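Local coordinates for arginine decarboxylase, A207R protein (Paramecium bursaria Chlorella virus 1, PDB 2NVA), which decarboxylates arginine to agmatine with the help of pyridoxal 5'-phosphate, working as a TIM-barrel enzyme of the eukaryotic ornithine decarboxylase-like type, at residues A[139-142]-A[143-146]; A[183-186]-A[187-191]; A[43-47]-A[48-52]; A[150-153]-A[154-157]. All blocks are in the same frame, centred on the assembly; numbering follows the deposited sequence.

Contact 1 (A[139-142]-A[143-146]). With PL2 ((4-{[(4-{[amino(imino)methyl]amino}butyl)amino]methyl}-5-hydroxy-6-methylpyridin-3-yl)methyl dihydrogen phosphate), chain I.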
# COMPACT_ATOMS: atom_id res chain seq x y z
N PRO A 139 24.11 4.43 -5.99
CA PRO A 139 23.36 5.69 -5.85
C PRO A 139 22.29 5.91 -6.92
O PRO A 139 21.41 6.77 -6.74
CB PRO A 139 24.46 6.76 -5.94
CG PRO A 139 25.58 6.12 -6.65
CD PRO A 139 25.53 4.66 -6.31
N ASN A 140 22.34 5.16 -8.02
CA ASN A 140 21.34 5.26 -9.06
C ASN A 140 20.27 4.17 -9.01
O ASN A 140 19.43 4.10 -9.91
CB ASN A 140 22.01 5.24 -10.45
CG ASN A 140 22.88 6.46 -10.70
OD1 ASN A 140 23.94 6.62 -10.09
ND2 ASN A 140 22.44 7.31 -11.61
N ALA A 141 20.28 3.33 -7.97
CA ALA A 141 19.27 2.27 -7.84
C ALA A 141 17.88 2.87 -7.67
O ALA A 141 17.72 3.94 -7.07
CB ALA A 141 19.61 1.35 -6.66
N THR A 142 16.87 2.20 -8.22
CA THR A 142 15.49 2.70 -8.12
C THR A 142 15.01 2.82 -6.67
O THR A 142 14.46 3.86 -6.26
CB THR A 142 14.51 1.86 -8.97
OG1 THR A 142 14.98 1.82 -10.32
CG2 THR A 142 13.10 2.46 -8.95
N VAL A 143 15.21 1.76 -5.89
CA VAL A 143 14.81 1.75 -4.47
C VAL A 143 16.06 1.62 -3.58
O VAL A 143 16.73 0.59 -3.58
CB VAL A 143 13.79 0.63 -4.19
CG1 VAL A 143 13.35 0.67 -2.71
CG2 VAL A 143 12.58 0.72 -5.15
N GLN A 144 16.35 2.68 -2.84
CA GLN A 144 17.52 2.74 -1.93
C GLN A 144 17.28 1.96 -0.63
O GLN A 144 16.19 2.01 -0.08
CB GLN A 144 17.85 4.20 -1.63
CG GLN A 144 18.32 5.00 -2.84
CD GLN A 144 19.61 4.46 -3.44
OE1 GLN A 144 19.69 4.15 -4.65
NE2 GLN A 144 20.64 4.34 -2.61
N LEU A 145 18.31 1.23 -0.16
CA LEU A 145 18.17 0.31 1.00
C LEU A 145 19.22 0.55 2.08
O LEU A 145 19.13 0.02 3.22
CB LEU A 145 18.28 -1.14 0.52
CG LEU A 145 17.41 -1.67 -0.62
CD1 LEU A 145 17.86 -3.07 -1.01
CD2 LEU A 145 15.91 -1.64 -0.28
N GLY A 146 20.22 1.35 1.70
CA GLY A 146 21.42 1.58 2.50
C GLY A 146 21.25 2.19 3.88
O GLY A 146 21.89 1.73 4.85
N1 PL2 I . 17.28 -9.60 -1.19
C2 PL2 I . 16.97 -8.75 -0.20
C2A PL2 I . 17.53 -8.96 1.22
C3 PL2 I . 16.12 -7.67 -0.50
O3 PL2 I . 15.82 -6.81 0.51
C4 PL2 I . 15.60 -7.47 -1.79
C4A PL2 I . 14.65 -6.30 -2.16
C5 PL2 I . 15.99 -8.41 -2.77
C6 PL2 I . 16.82 -9.46 -2.43
P PL2 I . 15.35 -7.27 -6.46
N PL2 I . 14.84 -5.11 -1.29
CA PL2 I . 13.57 -4.43 -1.02
CG PL2 I . 11.60 -3.20 -2.05
OP2 PL2 I . 15.53 -5.79 -7.06
OP3 PL2 I . 13.78 -7.66 -6.66
OP1 PL2 I . 16.27 -8.25 -7.11
OP4 PL2 I . 15.61 -7.07 -4.88
C5M PL2 I . 15.49 -8.28 -4.22
CB PL2 I . 12.87 -4.01 -2.34
CD PL2 I . 10.92 -2.75 -3.36
NE PL2 I . 9.66 -2.07 -2.96
CZ PL2 I . 8.64 -1.77 -3.77
NH2 PL2 I . 7.54 -1.17 -3.25
NH1 PL2 I . 8.69 -2.06 -5.08
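Thr142 and Val143, in the loop that follows strand 129-133 of the TIM barrel, form a classic beta bulge opposite Ser179. Val143 can be followed outward. Its CB rests 3.5 Å from Thr142 C. CG1 is anti to the backbone N (chi1 -178°), which leaves CG2 beside that N, leaning back on the same carbonyl, 3.6 Å from Thr142 C. The side chain packs outside the loop against Ser179, Glu296 and Asp325 of the second subunit, a buried place that suits a short, beta-branched apolar residue. Thr142 turns outward instead; its OG1 is hydrogen-bonded to the carbonyl of Gly180, so the hydroxyl ties the exposed side of the bulge to the neighbouring loop that binds pyridoxal phosphate.

Three residues on from Ala141, the Gln144 side chain curls back. A bend at chi2 (-62°) brings its end near Ala141, whose small side chain suits so close a return of the chain. Leu145 points the other way, into the ligand pocket, touching His176 and, across the subunit boundary, Cys324 of the second subunit. It offers the adduct of cofactor and agmatine, PL2, two methyl groups and no polar atom: Leu145 CD1 lies 3.7 Å from PL2 N, and Leu145 CD2 lies 3.7 Å from PL2 CA.

Contact 2 (A[183-186]-A[187-191])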
# COMPACT_ATOMS: atom_id res chain seq x y z
N ASN A 183 23.64 -0.32 -12.59
CA ASN A 183 24.97 0.24 -12.42
C ASN A 183 25.98 -0.88 -12.16
O ASN A 183 26.12 -1.31 -11.00
CB ASN A 183 24.93 1.23 -11.24
CG ASN A 183 26.29 1.87 -10.93
OD1 ASN A 183 26.39 2.70 -10.04
ND2 ASN A 183 27.32 1.48 -11.65
N PRO A 184 26.69 -1.36 -13.20
CA PRO A 184 27.61 -2.49 -12.98
C PRO A 184 28.78 -2.18 -12.03
O PRO A 184 29.24 -3.08 -11.32
CB PRO A 184 28.11 -2.82 -14.39
CG PRO A 184 27.98 -1.52 -15.14
CD PRO A 184 26.70 -0.92 -14.62
N GLU A 185 29.25 -0.93 -12.02
CA GLU A 185 30.34 -0.50 -11.14
C GLU A 185 29.98 -0.62 -9.65
O GLU A 185 30.84 -0.90 -8.81
CB GLU A 185 30.73 0.94 -11.49
CG GLU A 185 31.94 1.49 -10.76
CD GLU A 185 33.27 0.93 -11.22
OE1 GLU A 185 34.10 0.57 -10.34
OE2 GLU A 185 33.54 0.88 -12.45
N ALA A 186 28.70 -0.42 -9.34
CA ALA A 186 28.23 -0.59 -7.98
C ALA A 186 28.47 -2.02 -7.48
O ALA A 186 28.87 -2.20 -6.33
CB ALA A 186 26.74 -0.23 -7.88
N TYR A 187 28.21 -3.02 -8.32
CA TYR A 187 28.43 -4.42 -7.97
C TYR A 187 29.91 -4.75 -7.85
O TYR A 187 30.32 -5.45 -6.92
CB TYR A 187 27.77 -5.37 -8.97
CG TYR A 187 26.27 -5.40 -8.84
CD1 TYR A 187 25.63 -6.40 -8.09
CD2 TYR A 187 25.48 -4.41 -9.43
CE1 TYR A 187 24.24 -6.42 -7.96
CE2 TYR A 187 24.10 -4.43 -9.30
CZ TYR A 187 23.48 -5.43 -8.57
OH TYR A 187 22.11 -5.43 -8.45
N TYR A 188 30.71 -4.21 -8.77
CA TYR A 188 32.15 -4.38 -8.73
C TYR A 188 32.72 -3.87 -7.39
O TYR A 188 33.44 -4.59 -6.71
CB TYR A 188 32.82 -3.67 -9.90
CG TYR A 188 34.27 -4.07 -10.04
CD1 TYR A 188 34.65 -5.08 -10.92
CD2 TYR A 188 35.25 -3.48 -9.25
CE1 TYR A 188 35.98 -5.50 -11.03
CE2 TYR A 188 36.60 -3.87 -9.36
CZ TYR A 188 36.95 -4.89 -10.25
OH TYR A 188 38.27 -5.29 -10.37
N ARG A 189 32.38 -2.64 -7.03
CA ARG A 189 32.85 -2.02 -5.78
C ARG A 189 32.33 -2.76 -4.54
O ARG A 189 33.05 -2.87 -3.54
CB ARG A 189 32.45 -0.54 -5.71
CG ARG A 189 33.22 0.38 -6.69
CD ARG A 189 32.66 1.80 -6.66
NE ARG A 189 33.64 2.82 -7.08
CZ ARG A 189 33.73 3.37 -8.30
NH1 ARG A 189 32.89 3.01 -9.27
NH2 ARG A 189 34.64 4.30 -8.55
N ALA A 190 31.10 -3.27 -4.63
CA ALA A 190 30.49 -4.03 -3.54
C ALA A 190 31.21 -5.36 -3.32
O ALA A 190 31.41 -5.79 -2.18
CB ALA A 190 29.01 -4.26 -3.80
N ILE A 191 31.57 -6.02 -4.42
CA ILE A 191 32.26 -7.32 -4.34
C ILE A 191 33.69 -7.13 -3.80
O ILE A 191 34.19 -7.96 -3.03
CB ILE A 191 32.21 -8.07 -5.71
CG1 ILE A 191 30.76 -8.48 -6.02
CG2 ILE A 191 33.15 -9.30 -5.72
CD1 ILE A 191 30.46 -8.70 -7.51
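Glu185 and Arg189 sit one helical turn apart at the start of helix 184-204. CG of Glu185 is anti to the backbone N, and a bend at chi2 (74°) folds the carboxylate along the helix. Arg189, extended from CG to NE, lays its own CG 3.4 Å from Glu185 O. The carboxylate and guanidinium planes stand 65° apart, with Glu185 OE1 over a guanidinium face. This salt bridge is one of charges without an N-H aimed at the oxygen; Arg189 NH1 clashes with Glu185 in the model, so its position, and with it the 2.9 Å from Glu185 OE1 to Arg189 NH1, is doubtful. Glu185 OE2 makes a weak hydrogen bond with Tyr233 OH.

Both tyrosines meet helix 229-241. With chi1 at -73°, Tyr187 keeps its ring beside its own backbone N, and the ring edge meets Asn183 O in plane, Tyr187 CD2 to Asn183 O being 3.5 Å. Its OH is bonded to Gly215 O, while Met230 and Ile234 pack against the side chain. Tyr188 has CG anti to the backbone N and meets Ala237, Tyr233 and Phe241, its OH bonded to Asp240.

Backbone bonds hold the turn: Tyr188 N reaches Pro184 O at 3.2 Å, Arg189 N reaches Glu185 O at 2.9 Å and Ala190 N reaches Ala186 O at 3.0 Å. Proline fits the first turn, where its missing N-H costs nothing; small Ala186 and Ala190 suit the buried face, Ala190 packing on Phe175. The arrangement opens a barrel helix in the beta-alpha-beta unit of strand 170-174, helix 184-204 and strand 210-212.

Contact 3 (A[43-47]-A[48-52]). With PL2 ((4-{[(4-{[amino(imino)methyl]amino}butyl)amino]methyl}-5-hydroxy-6-methylpyridin-3-yl)methyl dihydrogen phosphate), chain I.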
# COMPACT_ATOMS: atom_id res chain seq x y z
N PRO A 43 21.12 -18.87 -7.46
CA PRO A 43 20.09 -17.88 -7.13
C PRO A 43 19.22 -18.35 -5.97
O PRO A 43 18.75 -19.49 -5.95
CB PRO A 43 19.26 -17.79 -8.43
CG PRO A 43 19.42 -19.14 -9.08
CD PRO A 43 20.76 -19.70 -8.63
N HIS A 44 19.03 -17.46 -4.99
CA HIS A 44 18.05 -17.64 -3.95
C HIS A 44 16.93 -16.64 -4.21
O HIS A 44 17.05 -15.48 -3.84
CB HIS A 44 18.68 -17.42 -2.56
CG HIS A 44 19.48 -18.60 -2.09
ND1 HIS A 44 19.11 -19.37 -1.02
CD2 HIS A 44 20.63 -19.14 -2.57
CE1 HIS A 44 19.99 -20.35 -0.85
NE2 HIS A 44 20.93 -20.23 -1.78
N TYR A 45 15.86 -17.11 -4.86
CA TYR A 45 14.79 -16.21 -5.30
C TYR A 45 14.15 -15.48 -4.10
O TYR A 45 13.77 -16.10 -3.11
CB TYR A 45 13.71 -16.98 -6.08
CG TYR A 45 12.49 -16.14 -6.37
CD1 TYR A 45 11.24 -16.44 -5.78
CD2 TYR A 45 12.58 -15.01 -7.19
CE1 TYR A 45 10.11 -15.65 -6.02
CE2 TYR A 45 11.45 -14.21 -7.45
CZ TYR A 45 10.23 -14.53 -6.87
OH TYR A 45 9.13 -13.74 -7.10
N ALA A 46 14.03 -14.15 -4.23
CA ALA A 46 13.43 -13.31 -3.19
C ALA A 46 11.91 -13.40 -3.27
O ALA A 46 11.27 -12.73 -4.08
CB ALA A 46 13.92 -11.85 -3.33
N VAL A 47 11.37 -14.28 -2.43
CA VAL A 47 9.94 -14.61 -2.40
C VAL A 47 9.05 -13.34 -2.29
O VAL A 47 7.96 -13.29 -2.87
CB VAL A 47 9.67 -15.58 -1.22
CG1 VAL A 47 8.16 -15.84 -1.03
CG2 VAL A 47 10.44 -16.91 -1.44
N LYS A 48 9.54 -12.34 -1.57
CA LYS A 48 8.81 -11.10 -1.34
C LYS A 48 8.41 -10.38 -2.62
O LYS A 48 7.45 -9.62 -2.63
CB LYS A 48 9.64 -10.14 -0.47
CG LYS A 48 10.99 -9.81 -1.07
CD LYS A 48 11.79 -8.80 -0.24
CE LYS A 48 12.62 -9.46 0.85
NZ LYS A 48 13.66 -10.49 0.36
N CYS A 49 9.16 -10.61 -3.70
CA CYS A 49 8.90 -9.93 -4.96
C CYS A 49 7.61 -10.41 -5.63
O CYS A 49 6.88 -9.61 -6.23
CB CYS A 49 10.10 -10.12 -5.90
SG CYS A 49 9.98 -9.23 -7.47
N ASN A 50 7.35 -11.72 -5.51
CA ASN A 50 6.14 -12.34 -6.03
C ASN A 50 6.06 -13.73 -5.44
O ASN A 50 6.92 -14.58 -5.71
CB ASN A 50 6.19 -12.42 -7.57
CG ASN A 50 4.86 -12.84 -8.16
OD1 ASN A 50 4.07 -13.51 -7.51
ND2 ASN A 50 4.60 -12.42 -9.40
N ASN A 51 5.07 -13.94 -4.59
CA ASN A 51 4.92 -15.22 -3.88
C ASN A 51 3.86 -16.14 -4.49
O ASN A 51 3.38 -17.05 -3.83
CB ASN A 51 4.61 -14.96 -2.41
CG ASN A 51 3.44 -14.00 -2.23
OD1 ASN A 51 2.58 -13.87 -3.11
ND2 ASN A 51 3.39 -13.34 -1.08
N ASP A 52 3.48 -15.87 -5.74
CA ASP A 52 2.57 -16.72 -6.48
C ASP A 52 3.00 -18.19 -6.35
O ASP A 52 4.14 -18.54 -6.62
CB ASP A 52 2.57 -16.28 -7.95
CG ASP A 52 1.70 -17.16 -8.82
OD1 ASP A 52 2.24 -18.12 -9.41
OD2 ASP A 52 0.48 -16.91 -8.90
N1 PL2 I . 17.28 -9.60 -1.19
C2 PL2 I . 16.97 -8.75 -0.20
C2A PL2 I . 17.53 -8.96 1.22
C3 PL2 I . 16.12 -7.67 -0.50
O3 PL2 I . 15.82 -6.81 0.51
C4 PL2 I . 15.60 -7.47 -1.79
C4A PL2 I . 14.65 -6.30 -2.16
C5 PL2 I . 15.99 -8.41 -2.77
C6 PL2 I . 16.82 -9.46 -2.43
P PL2 I . 15.35 -7.27 -6.46
N PL2 I . 14.84 -5.11 -1.29
CA PL2 I . 13.57 -4.43 -1.02
CG PL2 I . 11.60 -3.20 -2.05
OP2 PL2 I . 15.53 -5.79 -7.06
OP3 PL2 I . 13.78 -7.66 -6.66
OP1 PL2 I . 16.27 -8.25 -7.11
OP4 PL2 I . 15.61 -7.07 -4.88
C5M PL2 I . 15.49 -8.28 -4.22
CB PL2 I . 12.87 -4.01 -2.34
CD PL2 I . 10.92 -2.75 -3.36
NE PL2 I . 9.66 -2.07 -2.96
CZ PL2 I . 8.64 -1.77 -3.77
NH2 PL2 I . 7.54 -1.17 -3.25
NH1 PL2 I . 8.69 -2.06 -5.08
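Tyr45 sends its hydroxyl across the turn to the backbone of Asn50. The ring is swung out with CG anti to the backbone N (chi1 171°), and Tyr45 OH donates to Asn50 O at 2.7 Å, in the carbonyl plane and on a lone pair, while that oxygen lies at the ring's edge. A tyrosine suits the spot because its length carries the OH across to Asn50, where it satisfies a buried carbonyl beyond the strand.

Two backbone bonds spanning fewer residues tighten the chain between them. Cys49 N reaches Ala46 O at 3.0 Å with a nearly straight N-H (163°), though from above the carbonyl plane; the bond from Asn50 N to Val47 O is weak, 3.1 Å. Asn50 uses both ends of its amide: OD1 accepts from Asp52 N at 3.0 Å, closing an Asx turn, and also from Asn355, while ND2 is taken up by Gly351 O. Asp52 then stands at the N-cap of helix 53-61, its OD1 accepting from Leu55 N.

Lys48, in the short 3-10 segment with Cys49, brings NZ within 3.8 Å of PL2 C2 and forms a salt bridge with Asp67. It binds pyridoxal phosphate, probably as the internal Schiff base known in this family; here NZ is not bonded to PL2. Small Ala46 suits the cofactor ring, its CB 3.9 Å from PL2 C6.

The turn leaves strand 41-46, between strands 65-68 and 248-251 of the barrel, with Tyr45 packed on helices 53-61 and 255-258 and Val47 on helix 71-80.

Contact 4 (A[150-153]-A[154-157])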
# COMPACT_ATOMS: atom_id res chain seq x y z
N GLY A 150 22.53 -2.93 6.64
CA GLY A 150 23.93 -3.13 6.30
C GLY A 150 24.86 -2.43 7.26
O GLY A 150 24.62 -1.28 7.65
N ALA A 151 25.94 -3.12 7.62
CA ALA A 151 26.94 -2.57 8.53
C ALA A 151 27.86 -1.59 7.79
O ALA A 151 28.22 -1.81 6.63
CB ALA A 151 27.77 -3.69 9.12
N ASN A 152 28.23 -0.52 8.48
CA ASN A 152 29.18 0.44 7.96
C ASN A 152 30.59 -0.13 8.04
O ASN A 152 30.85 -1.01 8.87
CB ASN A 152 29.10 1.74 8.77
CG ASN A 152 27.76 2.41 8.63
OD1 ASN A 152 27.21 2.50 7.53
ND2 ASN A 152 27.22 2.90 9.74
N GLU A 153 31.49 0.38 7.20
CA GLU A 153 32.85 -0.18 7.15
C GLU A 153 33.50 -0.18 8.53
O GLU A 153 34.22 -1.13 8.89
CB GLU A 153 33.74 0.55 6.13
CG GLU A 153 35.00 -0.25 5.78
CD GLU A 153 36.08 0.57 5.10
OE1 GLU A 153 35.79 1.23 4.07
OE2 GLU A 153 37.23 0.57 5.59
N ASP A 154 33.23 0.85 9.32
CA ASP A 154 33.90 1.00 10.60
C ASP A 154 33.43 0.05 11.72
O ASP A 154 34.04 -0.02 12.77
CB ASP A 154 33.88 2.46 11.07
CG ASP A 154 32.48 2.97 11.37
OD1 ASP A 154 32.34 4.20 11.51
OD2 ASP A 154 31.50 2.20 11.50
N GLU A 155 32.34 -0.68 11.49
CA GLU A 155 31.89 -1.62 12.51
C GLU A 155 32.05 -3.08 12.10
O GLU A 155 31.68 -3.97 12.87
CB GLU A 155 30.46 -1.33 12.93
CG GLU A 155 29.55 -1.17 11.77
CD GLU A 155 28.11 -0.84 12.14
OE1 GLU A 155 27.76 -0.80 13.35
OE2 GLU A 155 27.32 -0.64 11.20
N ILE A 156 32.57 -3.32 10.90
CA ILE A 156 32.75 -4.69 10.39
C ILE A 156 33.55 -5.56 11.37
O ILE A 156 33.08 -6.63 11.79
CB ILE A 156 33.40 -4.73 8.95
CG1 ILE A 156 32.52 -4.05 7.88
CG2 ILE A 156 33.71 -6.17 8.52
CD1 ILE A 156 31.04 -4.36 8.08
N ARG A 157 34.76 -5.11 11.73
CA ARG A 157 35.60 -5.91 12.63
C ARG A 157 34.94 -6.17 13.99
O ARG A 157 34.95 -7.29 14.49
CB ARG A 157 37.01 -5.33 12.79
CG ARG A 157 37.93 -6.39 13.39
CD ARG A 157 39.37 -5.99 13.61
NE ARG A 157 40.05 -7.10 14.27
CZ ARG A 157 40.65 -8.11 13.65
NH1 ARG A 157 40.70 -8.17 12.33
NH2 ARG A 157 41.24 -9.06 14.37
O HOH W 1 28.68 3.07 12.24
O HOH W 2 35.87 -2.66 10.66
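The turn leading into helix 156-165 of the barrel holds Glu155, whose side chain folds back to the backbone N of Asn152, three residues earlier. Asn152 N donates to Glu155 OE2 at 2.9 Å, fairly straight at 162°, and the carboxylate uses its anti lone pair. What puts it there is a CG tucked between the backbone N and the carbonyl carbon (chi1 49°), followed by an extended chain; glutamate has the length for this. In return Glu155 N donates to Asn152 O at 3.0 Å, from above the carbonyl plane, so the two residues grip each other twice. The side-chain amide of Asn152 and the carboxylate of Glu155 have planes only 18° apart.

These two bonds lie in the turn by which the loop after strand 129-133 enters its barrel helix. The same OE2 forms a salt bridge with Arg274 of the second subunit, which also binds Gly150 O; the positive charge would be expected to keep the carboxylate ionised. Gly150 has a positive phi, at which a CB would jam against the preceding carbonyl.

Inside the turn, Ala151 CB and Ile156 CD1 pack at 3.5 Å, tighter than usual, and both side chains lean on Leu132 of the strand. The small Ala151 methyl lets the isoleucine tip come this close. One water accepts from Asn152 ND2 and donates to Asp154 OD2, joining the two side chains. A second water accepts from Arg157 N and donates to Glu153 O, which also takes a weak bond from Ile156 N.

In the fold
All four contacts belong to the barrel that binds pyridoxal phosphate, and they lie at different distances from the ligand. Contacts 1 and 3 both touch PL2, yet not each other: their centres are 19 Å apart and their nearest atoms about 8 Å, and each packs on Cys324 of the second subunit. Contact 2 stands one layer back, with the Tyr187 side chain about 7 Å from PL2; it meets contact 1 where Pro139 packs on Asn183, centres 13 Å apart. Contact 4 follows contact 1 along the chain but lies away from the pocket, with the Ala151 side chain about 14 Å from PL2, and faces the second subunit through a different residue, Arg274.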